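Pectate lyase 1 (Juniperus ashei, PDB 1PXZ) has low calcium-dependent pectate lyase activity, cleaving pectate chains by elimination, and is the major allergen of mountain cedar pollen. Local coordinates at residues 214-219 against 325-330. Numbering follows the deposited sequence.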
loop_
_atom_site.group_PDB
_atom_site.type_symbol
_atom_site.label_atom_id
_atom_site.label_comp_id
_atom_site.label_asym_id
_atom_site.label_seq_id
_atom_site.Cartn_x
_atom_site.Cartn_y
_atom_site.Cartn_z
ATOM N N LYS A 214 6.725 -2.980 10.785
ATOM C CA LYS A 214 5.384 -3.445 11.112
ATOM C C LYS A 214 4.389 -2.892 10.093
ATOM O O LYS A 214 4.364 -1.665 9.942
ATOM C CB LYS A 214 4.983 -3.023 12.523
ATOM C CG LYS A 214 5.957 -3.566 13.587
ATOM C CD LYS A 214 5.491 -3.070 14.963
ATOM C CE LYS A 214 6.032 -3.952 16.079
ATOM N NZ LYS A 214 7.522 -3.997 16.051
ATOM N N VAL A 215 3.662 -3.780 9.431
ATOM C CA VAL A 215 2.752 -3.357 8.361
ATOM C C VAL A 215 1.398 -4.051 8.448
ATOM O O VAL A 215 1.371 -5.260 8.707
ATOM C CB VAL A 215 3.331 -3.655 6.965
ATOM C CG1 VAL A 215 2.301 -3.278 5.897
ATOM C CG2 VAL A 215 4.635 -2.894 6.756
ATOM N N THR A 216 0.315 -3.309 8.220
ATOM C CA THR A 216 -1.038 -3.868 8.240
ATOM C C THR A 216 -1.552 -3.889 6.796
ATOM O O THR A 216 -1.497 -2.828 6.170
ATOM C CB THR A 216 -2.016 -3.063 9.116
ATOM O OG1 THR A 216 -1.560 -3.055 10.478
ATOM C CG2 THR A 216 -3.411 -3.683 9.143
ATOM N N VAL A 217 -1.981 -5.065 6.352
ATOM C CA VAL A 217 -2.578 -5.151 4.999
ATOM C C VAL A 217 -4.027 -5.561 5.180
ATOM O O VAL A 217 -4.224 -6.753 5.499
ATOM C CB VAL A 217 -1.810 -6.144 4.120
ATOM C CG1 VAL A 217 -2.490 -6.303 2.753
ATOM C CG2 VAL A 217 -0.370 -5.696 3.955
ATOM N N ALA A 218 -4.981 -4.639 5.020
ATOM C CA ALA A 218 -6.365 -4.954 5.349
ATOM C C ALA A 218 -7.436 -4.470 4.374
ATOM O O ALA A 218 -7.377 -3.354 3.866
ATOM C CB ALA A 218 -6.663 -4.354 6.725
ATOM N N PHE A 219 -8.441 -5.300 4.164
ATOM C CA PHE A 219 -9.634 -4.989 3.388
ATOM C C PHE A 219 -9.314 -4.687 1.919
ATOM O O PHE A 219 -10.046 -3.929 1.262
ATOM C CB PHE A 219 -10.407 -3.817 3.999
ATOM C CG PHE A 219 -10.575 -3.906 5.512
ATOM C CD1 PHE A 219 -11.352 -4.917 6.041
ATOM C CD2 PHE A 219 -9.967 -2.981 6.345
ATOM C CE1 PHE A 219 -11.513 -5.013 7.424
ATOM C CE2 PHE A 219 -10.097 -3.085 7.726
ATOM C CZ PHE A 219 -10.861 -4.114 8.249
ATOM N N GLU A 325 -4.559 1.328 17.624
ATOM C CA GLU A 325 -4.347 0.575 16.394
ATOM C C GLU A 325 -5.357 -0.547 16.171
ATOM O O GLU A 325 -5.626 -0.893 15.017
ATOM C CB GLU A 325 -2.948 -0.062 16.372
ATOM C CG GLU A 325 -1.769 0.890 16.373
ATOM C CD GLU A 325 -0.473 0.284 16.848
ATOM O OE1 GLU A 325 -0.429 -0.745 17.576
ATOM O OE2 GLU A 325 0.586 0.857 16.492
ATOM N N ALA A 326 -5.871 -1.136 17.247
ATOM C CA ALA A 326 -6.640 -2.367 17.194
ATOM C C ALA A 326 -7.917 -2.195 16.398
ATOM O O ALA A 326 -8.527 -1.125 16.427
ATOM C CB ALA A 326 -7.002 -2.830 18.618
ATOM N N PHE A 327 -8.346 -3.252 15.701
ATOM C CA PHE A 327 -9.636 -3.205 15.047
ATOM C C PHE A 327 -10.191 -4.618 14.880
ATOM O O PHE A 327 -9.437 -5.592 14.922
ATOM C CB PHE A 327 -9.495 -2.558 13.671
ATOM C CG PHE A 327 -8.580 -3.330 12.731
ATOM C CD1 PHE A 327 -7.207 -3.222 12.843
ATOM C CD2 PHE A 327 -9.120 -4.146 11.756
ATOM C CE1 PHE A 327 -6.363 -3.906 11.980
ATOM C CE2 PHE A 327 -8.290 -4.829 10.874
ATOM C CZ PHE A 327 -6.916 -4.692 10.985
ATOM N N LYS A 328 -11.488 -4.714 14.676
ATOM C CA LYS A 328 -12.096 -6.042 14.585
ATOM C C LYS A 328 -11.837 -6.721 13.252
ATOM O O LYS A 328 -12.023 -6.121 12.198
ATOM C CB LYS A 328 -13.617 -5.914 14.768
ATOM C CG LYS A 328 -14.297 -7.268 14.948
ATOM C CD LYS A 328 -15.764 -7.094 15.309
ATOM C CE LYS A 328 -15.952 -6.572 16.725
ATOM N NZ LYS A 328 -16.801 -5.347 16.774
ATOM N N VAL A 329 -11.431 -7.978 13.290
ATOM C CA VAL A 329 -11.295 -8.795 12.093
ATOM C C VAL A 329 -12.400 -9.844 12.104
ATOM O O VAL A 329 -12.539 -10.590 13.088
ATOM C CB VAL A 329 -9.901 -9.432 12.035
ATOM C CG1 VAL A 329 -9.720 -10.233 10.750
ATOM C CG2 VAL A 329 -8.807 -8.367 12.130
ATOM N N GLU A 330 -13.204 -9.892 11.042
ATOM C CA GLU A 330 -14.248 -10.907 10.919
ATOM C C GLU A 330 -13.715 -12.191 10.311
ATOM O O GLU A 330 -12.590 -12.224 9.809
ATOM C CB GLU A 330 -15.367 -10.396 10.001
ATOM C CG GLU A 330 -15.781 -8.980 10.373
ATOM C CD GLU A 330 -16.627 -8.963 11.623
ATOM O OE1 GLU A 330 -17.188 -10.038 11.932
ATOM O OE2 GLU A 330 -16.716 -7.903 12.278
#
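F327 holds CG between its backbone N and its carbonyl carbon (chi1 62°), a setting that drops the ring toward strand 214-218, while chi1 of T216 (-61°) sets OG1 beside its backbone N and leaves CG2 anti to that N, where the methyl meets the ring. The strand belongs to one coil of the right-handed parallel beta-helix, hydrogen-bonded to strand 185-195 on one flank and to strand 237-241 on the other; V215 and V217 point into the core, T216 and A218 outward. Over this outer surface runs the irregular segment 325-330 of the C-terminal tail, and F327 provides nearly all its contact with the strand and the turn after it. The end of its ring sits above the two outward residues: CZ of F327 lies 4.1 Å from CG2 of T216 and 4.3 Å from CB of A218. F219 closes the row. Just past the strand, with its backbone in the left-handed region, it brings the outer end of its ring beside that of F327, the two side chains running past one another in opposite directions. Their planes are inclined at 60° and their centroids lie 5.8 Å apart, an oblique aromatic pair in which CZ of F219 comes 3.7 Å from CE2 of F327. No hydrogen bond joins the two segments; the close contacts are between carbon atoms of apolar groups. The hydroxyl of T216 is nevertheless satisfied: OG1 is bonded to OH of Y321, earlier in the same tail, and accepts from the backbone N of F28. Tail and beta-helix are joined again further along, where R300 NH2 binds the carbonyl of V329. A218 and F219 begin an IgE-binding peptide, 218-229, yet both are buried here. Within the tail, the carbonyl O of E325 lies in the plane of the F327 ring at its edge, 3.6 Å from CD1.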